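Pyocin-S2 (Pseudomonas aeruginosa, PDB 4QKO) kills sensitive bacterial cells by breaking down their chromosomal DNA, this chain being its C-terminal HNH nuclease domain, held in complex with its immunity protein. Local coordinates at residues P7-G12 with G43-N48; P34-D39 with P64-Q69; K47-F52 with G111-G116; Q55-V60 with G81-V86. All blocks are in the same frame, centred on the assembly; numbering follows the deposited sequence. Where two conformers were deposited one is given.

Interaction 1: P7-G12 with G43-N48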
loop_
_atom_site.group_PDB
_atom_site.type_symbol
_atom_site.label_atom_id
_atom_site.label_comp_id
_atom_site.label_asym_id
_atom_site.label_seq_id
_atom_site.Cartn_x
_atom_site.Cartn_y
_atom_site.Cartn_z
ATOM N N PRO B 7 -1.569 1.627 24.615
ATOM C CA PRO B 7 -0.744 0.430 24.814
ATOM C C PRO B 7 -1.537 -0.853 24.989
ATOM O O PRO B 7 -2.671 -0.857 25.556
ATOM C CB PRO B 7 -0.003 0.728 26.142
ATOM C CG PRO B 7 -0.912 1.673 26.871
ATOM C CD PRO B 7 -1.503 2.547 25.775
ATOM N N GLY B 8 -0.936 -1.952 24.553
ATOM C CA GLY B 8 -1.636 -3.227 24.601
ATOM C C GLY B 8 -0.796 -4.354 24.068
ATOM O O GLY B 8 0.339 -4.167 23.640
ATOM N N ALA B 9 -1.382 -5.529 24.136
ATOM C CA ALA B 9 -0.761 -6.717 23.676
ATOM C C ALA B 9 -1.714 -7.339 22.671
ATOM O O ALA B 9 -2.954 -7.359 22.865
ATOM C CB ALA B 9 -0.516 -7.675 24.834
ATOM N N ALA B 10 -1.127 -7.898 21.635
ATOM C CA ALA B 10 -1.914 -8.614 20.661
ATOM C C ALA B 10 -2.465 -9.908 21.248
ATOM O O ALA B 10 -1.756 -10.670 21.931
ATOM C CB ALA B 10 -1.077 -8.923 19.438
ATOM N N THR B 11 -3.713 -10.161 21.007
ATOM C CA THR B 11 -4.263 -11.440 21.392
ATOM C C THR B 11 -5.240 -11.904 20.370
ATOM O O THR B 11 -5.608 -11.177 19.426
ATOM C CB THR B 11 -4.919 -11.334 22.760
ATOM O OG1 THR B 11 -5.271 -12.640 23.224
ATOM C CG2 THR B 11 -6.136 -10.470 22.716
ATOM N N GLY B 12 -5.670 -13.115 20.530
ATOM C CA GLY B 12 -6.730 -13.610 19.716
ATOM C C GLY B 12 -6.303 -14.330 18.491
ATOM O O GLY B 12 -5.111 -14.558 18.205
ATOM N N GLY B 43 0.863 -12.097 21.823
ATOM C CA GLY B 43 1.653 -11.812 23.028
ATOM C C GLY B 43 2.613 -10.638 22.879
ATOM O O GLY B 43 3.127 -10.137 23.883
ATOM N N LYS B 44 2.872 -10.157 21.662
ATOM C CA LYS B 44 3.647 -8.929 21.517
ATOM C C LYS B 44 2.942 -7.685 22.084
ATOM O O LYS B 44 1.743 -7.585 22.028
ATOM C CB LYS B 44 4.046 -8.703 20.072
ATOM C CG LYS B 44 4.993 -9.791 19.607
ATOM C CD LYS B 44 5.564 -9.444 18.274
ATOM C CE LYS B 44 6.453 -10.584 17.778
ATOM N NZ LYS B 44 7.561 -10.019 16.977
ATOM N N THR B 45 3.711 -6.779 22.698
ATOM C CA THR B 45 3.164 -5.550 23.233
ATOM C C THR B 45 3.519 -4.400 22.320
ATOM O O THR B 45 4.563 -4.411 21.669
ATOM C CB THR B 45 3.682 -5.271 24.665
ATOM O OG1 THR B 45 5.062 -5.019 24.606
ATOM C CG2 THR B 45 3.511 -6.439 25.539
ATOM N N PHE B 46 2.588 -3.447 22.218
ATOM C CA PHE B 46 2.723 -2.270 21.374
ATOM C C PHE B 46 2.564 -1.022 22.215
ATOM O O PHE B 46 1.666 -0.961 23.026
ATOM C CB PHE B 46 1.668 -2.283 20.276
ATOM C CG PHE B 46 1.626 -3.558 19.554
ATOM C CD1 PHE B 46 2.709 -3.943 18.780
ATOM C CD2 PHE B 46 0.554 -4.398 19.712
ATOM C CE1 PHE B 46 2.709 -5.157 18.134
ATOM C CE2 PHE B 46 0.541 -5.634 19.109
ATOM C CZ PHE B 46 1.631 -6.004 18.325
ATOM N N LYS B 47 3.401 -0.010 21.985
ATOM C CA LYS B 47 3.250 1.260 22.743
ATOM C C LYS B 47 2.080 2.117 22.231
ATOM O O LYS B 47 1.452 2.850 23.002
ATOM C CB LYS B 47 4.568 2.066 22.833
ATOM C CG LYS B 47 5.336 2.318 21.559
ATOM C CD LYS B 47 6.535 3.225 21.829
ATOM C CE LYS B 47 6.167 4.711 21.889
ATOM N NZ LYS B 47 7.092 5.502 22.760
ATOM N N ASN B 48 1.733 1.970 20.963
ATOM C CA ASN B 48 0.751 2.803 20.347
ATOM C C ASN B 48 0.348 2.146 19.039
ATOM O O ASN B 48 0.961 1.176 18.641
ATOM C CB ASN B 48 1.338 4.180 20.030
ATOM C CG ASN B 48 2.675 4.101 19.288
ATOM O OD1 ASN B 48 2.862 3.304 18.376
ATOM N ND2 ASN B 48 3.634 4.931 19.709
#

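Interaction 2: P34-D39 with P64-Q69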
loop_
_atom_site.group_PDB
_atom_site.type_symbol
_atom_site.label_atom_id
_atom_site.label_comp_id
_atom_site.label_asym_id
_atom_site.label_seq_id
_atom_site.Cartn_x
_atom_site.Cartn_y
_atom_site.Cartn_z
ATOM N N PRO B 34 -5.046 -12.794 8.825
ATOM C CA PRO B 34 -4.614 -14.172 8.575
ATOM C C PRO B 34 -4.138 -14.875 9.851
ATOM O O PRO B 34 -3.427 -14.271 10.604
ATOM C CB PRO B 34 -3.461 -14.028 7.574
ATOM C CG PRO B 34 -3.677 -12.684 6.934
ATOM C CD PRO B 34 -4.311 -11.837 8.005
ATOM N N SER B 35 -4.581 -16.111 10.082
ATOM C CA SER B 35 -4.168 -16.858 11.270
ATOM C C SER B 35 -2.659 -16.822 11.501
ATOM O O SER B 35 -2.230 -16.679 12.663
ATOM C CB SER B 35 -4.685 -18.299 11.242
ATOM O OG SER B 35 -4.402 -19.016 10.030
ATOM N N GLN B 36 -1.855 -16.917 10.438
ATOM C CA GLN B 36 -0.358 -16.902 10.613
ATOM C C GLN B 36 0.140 -15.609 11.176
ATOM O O GLN B 36 1.218 -15.556 11.786
ATOM C CB GLN B 36 0.544 -16.905 9.326
ATOM C CG GLN B 36 0.274 -17.638 8.134
ATOM C CD GLN B 36 -0.846 -17.131 7.266
ATOM O OE1 GLN B 36 -2.014 -17.168 7.669
ATOM N NE2 GLN B 36 -0.523 -16.963 6.026
ATOM N N ILE B 37 -0.553 -14.526 10.852
ATOM C CA ILE B 37 -0.136 -13.200 11.322
ATOM C C ILE B 37 -0.572 -12.976 12.766
ATOM O O ILE B 37 0.222 -12.547 13.583
ATOM C CB ILE B 37 -0.667 -12.079 10.385
ATOM C CG1 ILE B 37 -0.217 -12.347 8.959
ATOM C CG2 ILE B 37 -0.244 -10.700 10.915
ATOM C CD1 ILE B 37 1.301 -12.529 8.696
ATOM N N ALA B 38 -1.814 -13.359 13.084
ATOM C CA ALA B 38 -2.264 -13.399 14.463
ATOM C C ALA B 38 -1.337 -14.230 15.348
ATOM O O ALA B 38 -1.014 -13.802 16.443
ATOM C CB ALA B 38 -3.644 -13.943 14.581
ATOM N N ASP B 39 -0.890 -15.368 14.844
ATOM C CA ASP B 39 0.076 -16.195 15.544
ATOM C C ASP B 39 1.393 -15.478 15.740
ATOM O O ASP B 39 1.956 -15.451 16.843
ATOM C CB ASP B 39 0.409 -17.461 14.760
ATOM C CG ASP B 39 -0.722 -18.523 14.703
ATOM O OD1 ASP B 39 -1.679 -18.469 15.523
ATOM O OD2 ASP B 39 -0.635 -19.414 13.781
ATOM N N PRO B 64 5.939 -16.457 4.266
ATOM C CA PRO B 64 6.151 -17.153 2.987
ATOM C C PRO B 64 4.918 -17.258 2.102
ATOM O O PRO B 64 5.052 -17.188 0.885
ATOM C CB PRO B 64 6.665 -18.561 3.393
ATOM C CG PRO B 64 7.124 -18.416 4.789
ATOM C CD PRO B 64 6.547 -17.172 5.415
ATOM N N GLU B 65 3.739 -17.416 2.663
ATOM C CA GLU B 65 2.566 -17.550 1.802
ATOM C C GLU B 65 1.978 -16.215 1.330
ATOM O O GLU B 65 1.692 -16.018 0.117
ATOM C CB GLU B 65 1.511 -18.464 2.447
ATOM C CG GLU B 65 1.929 -19.946 2.458
ATOM C CD GLU B 65 2.307 -20.474 1.053
ATOM O OE1 GLU B 65 1.558 -20.239 0.054
ATOM O OE2 GLU B 65 3.380 -21.125 0.933
ATOM N N LEU B 66 1.742 -15.309 2.263
ATOM C CA LEU B 66 1.143 -14.024 1.939
ATOM C C LEU B 66 2.052 -13.171 1.112
ATOM O O LEU B 66 1.583 -12.428 0.283
ATOM C CB LEU B 66 0.818 -13.260 3.222
ATOM C CG LEU B 66 -0.270 -13.886 4.085
ATOM C CD1 LEU B 66 -0.257 -13.325 5.514
ATOM C CD2 LEU B 66 -1.635 -13.686 3.397
ATOM N N SER B 67 3.358 -13.245 1.306
ATOM C CA SER B 67 4.239 -12.369 0.510
ATOM C C SER B 67 4.202 -12.671 -0.980
ATOM O O SER B 67 4.452 -11.791 -1.759
ATOM C CB SER B 67 5.693 -12.418 1.032
ATOM O OG SER B 67 6.212 -13.684 0.786
ATOM N N LYS B 68 3.788 -13.856 -1.370
ATOM C CA LYS B 68 3.566 -14.153 -2.799
ATOM C C LYS B 68 2.438 -13.334 -3.470
ATOM O O LYS B 68 2.379 -13.249 -4.713
ATOM C CB LYS B 68 3.298 -15.669 -3.009
ATOM C CG LYS B 68 4.355 -16.521 -2.337
ATOM C CD LYS B 68 4.419 -17.966 -2.776
ATOM C CE LYS B 68 3.190 -18.769 -2.400
ATOM N NZ LYS B 68 3.520 -20.227 -2.274
ATOM N N GLN B 69 1.567 -12.708 -2.674
ATOM C CA GLN B 69 0.417 -11.996 -3.182
ATOM C C GLN B 69 0.707 -10.538 -3.423
ATOM O O GLN B 69 -0.229 -9.762 -3.692
ATOM C CB GLN B 69 -0.785 -12.141 -2.220
ATOM C CG GLN B 69 -1.085 -13.617 -1.875
ATOM C CD GLN B 69 -2.308 -13.833 -0.964
ATOM O OE1 GLN B 69 -3.122 -12.972 -0.775
ATOM N NE2 GLN B 69 -2.439 -15.016 -0.458
#

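Interaction 3: K47-F52 with G111-G116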
loop_
_atom_site.group_PDB
_atom_site.type_symbol
_atom_site.label_atom_id
_atom_site.label_comp_id
_atom_site.label_asym_id
_atom_site.label_seq_id
_atom_site.Cartn_x
_atom_site.Cartn_y
_atom_site.Cartn_z
ATOM N N LYS B 47 3.401 -0.010 21.985
ATOM C CA LYS B 47 3.250 1.260 22.743
ATOM C C LYS B 47 2.080 2.117 22.231
ATOM O O LYS B 47 1.452 2.850 23.002
ATOM C CB LYS B 47 4.568 2.066 22.833
ATOM C CG LYS B 47 5.336 2.318 21.559
ATOM C CD LYS B 47 6.535 3.225 21.829
ATOM C CE LYS B 47 6.167 4.711 21.889
ATOM N NZ LYS B 47 7.092 5.502 22.760
ATOM N N ASN B 48 1.733 1.970 20.963
ATOM C CA ASN B 48 0.751 2.803 20.347
ATOM C C ASN B 48 0.348 2.146 19.039
ATOM O O ASN B 48 0.961 1.176 18.641
ATOM C CB ASN B 48 1.338 4.180 20.030
ATOM C CG ASN B 48 2.675 4.101 19.288
ATOM O OD1 ASN B 48 2.862 3.304 18.376
ATOM N ND2 ASN B 48 3.634 4.931 19.709
ATOM N N TRP B 49 -0.665 2.688 18.376
ATOM C CA TRP B 49 -1.199 2.063 17.151
ATOM C C TRP B 49 -0.190 2.017 15.978
ATOM O O TRP B 49 -0.172 1.052 15.248
ATOM C CB TRP B 49 -2.472 2.764 16.694
ATOM C CG TRP B 49 -3.086 2.055 15.503
ATOM C CD1 TRP B 49 -2.983 2.408 14.198
ATOM C CD2 TRP B 49 -3.856 0.852 15.535
ATOM N NE1 TRP B 49 -3.635 1.525 13.429
ATOM C CE2 TRP B 49 -4.211 0.563 14.222
ATOM C CE3 TRP B 49 -4.317 0.013 16.568
ATOM C CZ2 TRP B 49 -4.981 -0.560 13.880
ATOM C CZ3 TRP B 49 -5.097 -1.081 16.251
ATOM C CH2 TRP B 49 -5.435 -1.367 14.906
ATOM N N ARG B 50 0.623 3.057 15.793
ATOM C CA ARG B 50 1.594 3.046 14.701
ATOM C C ARG B 50 2.654 1.960 14.873
ATOM O O ARG B 50 3.088 1.350 13.903
ATOM C CB ARG B 50 2.265 4.403 14.565
ATOM C CG ARG B 50 1.456 5.429 13.792
ATOM C CD ARG B 50 1.803 5.484 12.304
ATOM N NE ARG B 50 0.652 5.099 11.503
ATOM C CZ ARG B 50 -0.594 5.095 11.957
ATOM N NH1 ARG B 50 -0.864 5.501 13.188
ATOM N NH2 ARG B 50 -1.575 4.723 11.165
ATOM N N ASP B 51 3.057 1.704 16.115
ATOM C CA ASP B 51 3.904 0.584 16.408
ATOM C C ASP B 51 3.248 -0.775 15.956
ATOM O O ASP B 51 3.912 -1.630 15.356
ATOM C CB ASP B 51 4.154 0.654 17.921
ATOM C CG ASP B 51 5.116 -0.345 18.413
ATOM O OD1 ASP B 51 5.804 -0.965 17.589
ATOM O OD2 ASP B 51 5.210 -0.492 19.678
ATOM N N PHE B 52 1.992 -1.013 16.310
ATOM C CA PHE B 52 1.304 -2.200 15.902
ATOM C C PHE B 52 1.256 -2.342 14.371
ATOM O O PHE B 52 1.544 -3.387 13.847
ATOM C CB PHE B 52 -0.104 -2.176 16.407
ATOM C CG PHE B 52 -1.008 -3.161 15.739
ATOM C CD1 PHE B 52 -0.868 -4.496 15.946
ATOM C CD2 PHE B 52 -2.033 -2.721 14.925
ATOM C CE1 PHE B 52 -1.704 -5.378 15.352
ATOM C CE2 PHE B 52 -2.862 -3.598 14.287
ATOM C CZ PHE B 52 -2.707 -4.927 14.498
ATOM N N GLY B 111 -11.822 -4.973 21.553
ATOM C CA GLY B 111 -10.397 -5.107 21.888
ATOM C C GLY B 111 -9.578 -4.326 20.889
ATOM O O GLY B 111 -9.816 -4.389 19.675
ATOM N N VAL B 112 -8.637 -3.581 21.397
ATOM C CA VAL B 112 -7.780 -2.738 20.546
ATOM C C VAL B 112 -6.847 -3.609 19.659
ATOM O O VAL B 112 -6.772 -3.361 18.441
ATOM C CB VAL B 112 -6.894 -1.763 21.323
ATOM C CG1 VAL B 112 -5.985 -0.957 20.364
ATOM C CG2 VAL B 112 -7.758 -0.827 22.169
ATOM N N TYR B 113 -6.147 -4.561 20.280
ATOM C CA TYR B 113 -5.236 -5.481 19.553
ATOM C C TYR B 113 -5.691 -6.944 19.600
ATOM O O TYR B 113 -4.892 -7.839 19.522
ATOM C CB TYR B 113 -3.822 -5.335 20.125
ATOM C CG TYR B 113 -3.273 -3.917 20.109
ATOM C CD1 TYR B 113 -2.911 -3.288 18.924
ATOM C CD2 TYR B 113 -3.196 -3.184 21.264
ATOM C CE1 TYR B 113 -2.447 -1.993 18.912
ATOM C CE2 TYR B 113 -2.733 -1.890 21.262
ATOM C CZ TYR B 113 -2.361 -1.278 20.094
ATOM O OH TYR B 113 -1.837 0.016 20.092
ATOM N N ASN B 114 -6.991 -7.163 19.735
ATOM C CA ASN B 114 -7.598 -8.477 19.627
ATOM C C ASN B 114 -7.726 -8.757 18.165
ATOM O O ASN B 114 -8.419 -8.051 17.473
ATOM C CB ASN B 114 -9.022 -8.439 20.263
ATOM C CG ASN B 114 -9.791 -9.747 20.117
ATOM O OD1 ASN B 114 -9.395 -10.648 19.418
ATOM N ND2 ASN B 114 -10.876 -9.880 20.892
ATOM N N MET B 115 -7.076 -9.779 17.677
ATOM C CA MET B 115 -7.120 -10.082 16.211
ATOM C C MET B 115 -8.450 -10.444 15.683
ATOM O O MET B 115 -8.695 -10.262 14.519
ATOM C CB MET B 115 -6.158 -11.202 15.840
ATOM C CG MET B 115 -4.726 -10.910 16.222
ATOM S SD MET B 115 -3.932 -9.517 15.377
ATOM C CE MET B 115 -2.873 -8.785 16.563
ATOM N N GLY B 116 -9.323 -10.971 16.515
ATOM C CA GLY B 116 -10.728 -11.210 16.120
ATOM C C GLY B 116 -11.552 -9.912 15.961
ATOM O O GLY B 116 -12.680 -9.986 15.460
#

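Interaction 4: Q55-V60 with G81-V86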
loop_
_atom_site.group_PDB
_atom_site.type_symbol
_atom_site.label_atom_id
_atom_site.label_comp_id
_atom_site.label_asym_id
_atom_site.label_seq_id
_atom_site.Cartn_x
_atom_site.Cartn_y
_atom_site.Cartn_z
ATOM N N GLN B 55 4.588 -3.346 12.835
ATOM C CA GLN B 55 4.849 -4.770 13.022
ATOM C C GLN B 55 3.928 -5.658 12.262
ATOM O O GLN B 55 4.350 -6.691 11.814
ATOM C CB GLN B 55 4.819 -5.132 14.506
ATOM C CG GLN B 55 6.059 -4.525 15.178
ATOM C CD GLN B 55 6.073 -4.791 16.689
ATOM O OE1 GLN B 55 5.835 -5.919 17.146
ATOM N NE2 GLN B 55 6.327 -3.733 17.483
ATOM N N PHE B 56 2.679 -5.247 12.086
ATOM C CA PHE B 56 1.750 -6.025 11.309
ATOM C C PHE B 56 2.160 -6.142 9.826
ATOM O O PHE B 56 2.239 -7.254 9.274
ATOM C CB PHE B 56 0.375 -5.403 11.431
ATOM C CG PHE B 56 -0.648 -6.053 10.584
ATOM C CD1 PHE B 56 -0.815 -5.679 9.270
ATOM C CD2 PHE B 56 -1.443 -7.019 11.103
ATOM C CE1 PHE B 56 -1.730 -6.343 8.492
ATOM C CE2 PHE B 56 -2.377 -7.682 10.340
ATOM C CZ PHE B 56 -2.530 -7.331 9.011
ATOM N N TRP B 57 2.446 -5.019 9.160
ATOM C CA TRP B 57 2.864 -5.132 7.766
ATOM C C TRP B 57 4.250 -5.762 7.545
ATOM O O TRP B 57 4.504 -6.409 6.564
ATOM C CB TRP B 57 2.752 -3.773 7.047
ATOM C CG TRP B 57 1.328 -3.408 6.951
ATOM C CD1 TRP B 57 0.744 -2.392 7.593
ATOM C CD2 TRP B 57 0.301 -4.051 6.192
ATOM N NE1 TRP B 57 -0.637 -2.373 7.317
ATOM C CE2 TRP B 57 -0.892 -3.345 6.405
ATOM C CE3 TRP B 57 0.276 -5.143 5.327
ATOM C CZ2 TRP B 57 -2.103 -3.726 5.811
ATOM C CZ3 TRP B 57 -0.915 -5.508 4.738
ATOM C CH2 TRP B 57 -2.059 -4.844 4.968
ATOM N N ILE B 58 5.147 -5.611 8.503
ATOM C CA ILE B 58 6.436 -6.328 8.388
ATOM C C ILE B 58 6.223 -7.840 8.447
ATOM O O ILE B 58 6.807 -8.572 7.659
ATOM C CB ILE B 58 7.428 -5.853 9.476
ATOM C CG1 ILE B 58 7.959 -4.453 9.105
ATOM C CG2 ILE B 58 8.556 -6.860 9.636
ATOM C CD1 ILE B 58 8.342 -3.609 10.335
ATOM N N ALA B 59 5.324 -8.272 9.300
ATOM C CA ALA B 59 4.988 -9.693 9.434
ATOM C C ALA B 59 4.372 -10.265 8.178
ATOM O O ALA B 59 4.678 -11.365 7.748
ATOM C CB ALA B 59 4.064 -9.904 10.613
ATOM N N VAL B 60 3.450 -9.503 7.597
ATOM C CA VAL B 60 2.897 -9.880 6.277
ATOM C C VAL B 60 3.969 -10.060 5.206
ATOM O O VAL B 60 4.019 -11.131 4.477
ATOM C CB VAL B 60 1.867 -8.843 5.828
ATOM C CG1 VAL B 60 1.376 -9.158 4.426
ATOM C CG2 VAL B 60 0.704 -8.881 6.791
ATOM N N GLY B 81 7.443 -1.378 7.191
ATOM C CA GLY B 81 6.342 -1.109 8.083
ATOM C C GLY B 81 5.177 -0.391 7.456
ATOM O O GLY B 81 4.224 -0.057 8.139
ATOM N N GLY B 82 5.230 -0.139 6.151
ATOM C CA GLY B 82 4.128 0.655 5.561
ATOM C C GLY B 82 3.048 -0.287 5.018
ATOM O O GLY B 82 3.346 -1.375 4.642
ATOM N N ALA B 83 1.791 0.138 5.046
ATOM C CA ALA B 83 0.700 -0.587 4.420
ATOM C C ALA B 83 0.849 -0.501 2.913
ATOM O O ALA B 83 1.264 0.512 2.393
ATOM C CB ALA B 83 -0.644 0.035 4.804
ATOM N N PRO B 84 0.325 -1.500 2.196
ATOM C CA PRO B 84 0.358 -1.443 0.769
ATOM C C PRO B 84 -0.605 -0.419 0.240
ATOM O O PRO B 84 -1.649 -0.127 0.844
ATOM C CB PRO B 84 -0.086 -2.824 0.335
ATOM C CG PRO B 84 -0.811 -3.401 1.514
ATOM C CD PRO B 84 -0.299 -2.722 2.722
ATOM N N TYR B 85 -0.264 0.067 -0.941
ATOM C CA TYR B 85 -1.210 0.879 -1.719
ATOM C C TYR B 85 -2.345 0.010 -2.308
ATOM O O TYR B 85 -2.123 -1.159 -2.674
ATOM C CB TYR B 85 -0.475 1.619 -2.890
ATOM C CG TYR B 85 0.489 2.696 -2.401
ATOM C CD1 TYR B 85 1.813 2.357 -2.025
ATOM C CD2 TYR B 85 0.105 3.963 -2.254
ATOM C CE1 TYR B 85 2.703 3.320 -1.584
ATOM C CE2 TYR B 85 0.976 4.949 -1.850
ATOM C CZ TYR B 85 2.277 4.617 -1.475
ATOM O OH TYR B 85 3.168 5.586 -1.021
ATOM N N VAL B 86 -3.591 0.527 -2.283
ATOM C CA VAL B 86 -4.689 -0.158 -2.944
ATOM C C VAL B 86 -4.734 0.161 -4.443
ATOM O O VAL B 86 -4.051 1.052 -4.980
ATOM C CB VAL B 86 -6.069 0.089 -2.293
ATOM C CG1 VAL B 86 -5.989 -0.301 -0.825
ATOM C CG2 VAL B 86 -6.466 1.562 -2.416
#

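Interaction 1: P7-G12 with G43-N48
Gly-8 and Phe-46 face each other as the hydrogen-bonded pair of a two-stranded antiparallel sheet, in which strand 8-9 near the N terminus runs against strand 45-46. Phe-46 N gives the shorter bond, 2.8 Å to Gly-8 O, while Gly-8 N returns a longer one of 3.2 Å to Phe-46 O. Beyond the next, non-hydrogen-bonded pair, Ala-9 with Thr-45, the ladder goes on past the strand ends: Ala-10 N reaches Lys-44 O at 2.9 Å.

The Phe-46 side chain carries the apolar part. Its CB lies 4.1 Å from Gly-8 O, and CD2, one step out along the ring, is 3.9 Å from Gly-8 O. With CG anti to the carbonyl carbon (chi1 -50°), the ring is directed to Ala-10, and Phe-46 CE2 meets the methyl carbon Ala-10 CB at 3.7 Å, the methyl sitting at the ring edge, near its plane; CZ is a little farther from it. Phe-52 and Tyr-113 pack against the same ring, joining the small sheet to helix 49-62 and to the 111-116 loop. At the other end of the ladder Gly-43 N bonds to Ala-10 O over 3.0 Å.

Interaction 2: P34-D39 with P64-Q69
Leu-66 projects from the 64-69 segment that follows helix 49-62 into the side of the first turn of helix 35-41, a purely side-chain packing contact between a helix start and a connecting loop. The tight part gathers around one methyl. Leu-66 CD1 lies 3.6 Å from Ile-37 CG1 and equally close to Ile-37 CD1, and it also touches the ring of Pro-34, whose CG is 3.8 Å away. Ile-37 can bring both carbons to this methyl because CG1 stands anti to the carbonyl carbon (chi1 -55°). Trp-21 packs on both Pro-34 and Leu-66, extending the apolar cluster, and Pro-34 itself occupies the N-cap position, its O receiving the amides of Ile-37 and Ala-38.

The other side is more polar and more exposed. Gln-36 is bent at chi2 (73°), and its amide comes at Leu-66 from the opposite direction; NE2 passes 3.6 Å from Leu-66 CG but bonds to Asp-63 OD2, which also accepts from Leu-66 N. Glu-65 is looser, its CB 4.4 Å from Gln-36 NE2. Its carboxylate leads away from the helix to a salt bridge, Lys-68 NZ standing 3.0 Å from Glu-65 OE1 on the syn side, 27° out of the carboxylate plane.

Interaction 3: K47-F52 with G111-G116
The Tyr-113 ring packs against Trp-49 and Phe-52, which also touch each other and lie one turn apart at the start of helix 49-62. Both helix residues hold CG anti to the backbone N (chi1 -175° for Trp-49 and 164° for Phe-52), which brings their rings to the 111-116 loop. Tyr-113 instead has CG beside its own N, and its CE1 atom is the meeting point: CE1 is 3.4 Å from Phe-52 CB and 3.6 Å from Trp-49 CE3. With Phe-52 the geometry is offset edge-to-face, the tyrosine edge turned to the phenylalanine face with planes at 60°. The indole six-membered ring is nearly parallel to the tyrosine but slid so far that they barely overlap. Met-115, bent at chi2 and chi3, brings its CE to within 3.8 Å of Phe-52 CE1.

Two polar groups are settled elsewhere. Tyr-113 OH bonds to Val-6 O, and Val-112 O, at the indole edge, accepts from His-102 NE2. Asn-48 OD1 caps the helix by taking Asp-51 N at 2.8 Å. The whole is an aromatic cluster at a capped helix start, the Trp-49 side chain lying about 9 Å from the magnesium ion that His-101 and His-126 bind in the HNH metal site.

Interaction 4: Q55-V60 with G81-V86
The indole of Trp-57, on helix 49-62, turns one face to Ala-83 and Pro-84 of the 81-86 loop in a pair of CH-pi contacts. Ala-83 CA stands 3.6 Å from the centroid of the five-membered ring of Trp-57 and Pro-84 CD 3.4 Å from that of its six-membered ring, each only 7° off the ring normal. The Ala-83 methyl lies over the same face, its CB 3.5 Å from Trp-57 NE1. Pro-84 crosses the indole at about a right angle, with CD and CG near the six-membered ring. Beside these CH-pi contacts, Ile-58 lays CG1 3.7 Å from Gly-81 N.

The next shell positions these groups. Phe-56 CD1 covers the opposite indole face, sandwiching the ring. Gly-81, with positive phi, is the first residue to leave helical geometry after helix 72-78, in a Schellman motif. Met-78 from that helix touches both Trp-57 and Pro-84, and Pro-84 is also backbone-bonded to Ile-98. Farther out, Tyr-85 faces the immunity protein, its OH bonded to His-34 of that chain. One buried carbonyl has no hydrogen-bonding partner in the model: Gly-82 O, which packs 3.4 Å from Trp-57 CB.

From the N terminus, 7-12 is joined by 43-48, closing interaction 1. Before that closure, 34-39 has opened interaction 2, so the two cross; it closes at 64-69. Interaction 3 starts on Lys-47 and Asn-48, where interaction 1 ends, and spans the longest loop, to 111-116, also crossing interaction 2. Within that loop lies the whole of interaction 4, 55-60 with 81-86, which crosses interaction 2 in turn. Helix 49-62 serves both 3 and 4. Thr-11 bonds to the backbone of Tyr-113 and Met-115, joining 1 to 3; Ala-38 packs on Met-115, and Ile-37 on Phe-56, linking helix 35-41 to interactions 3 and 4 respectively.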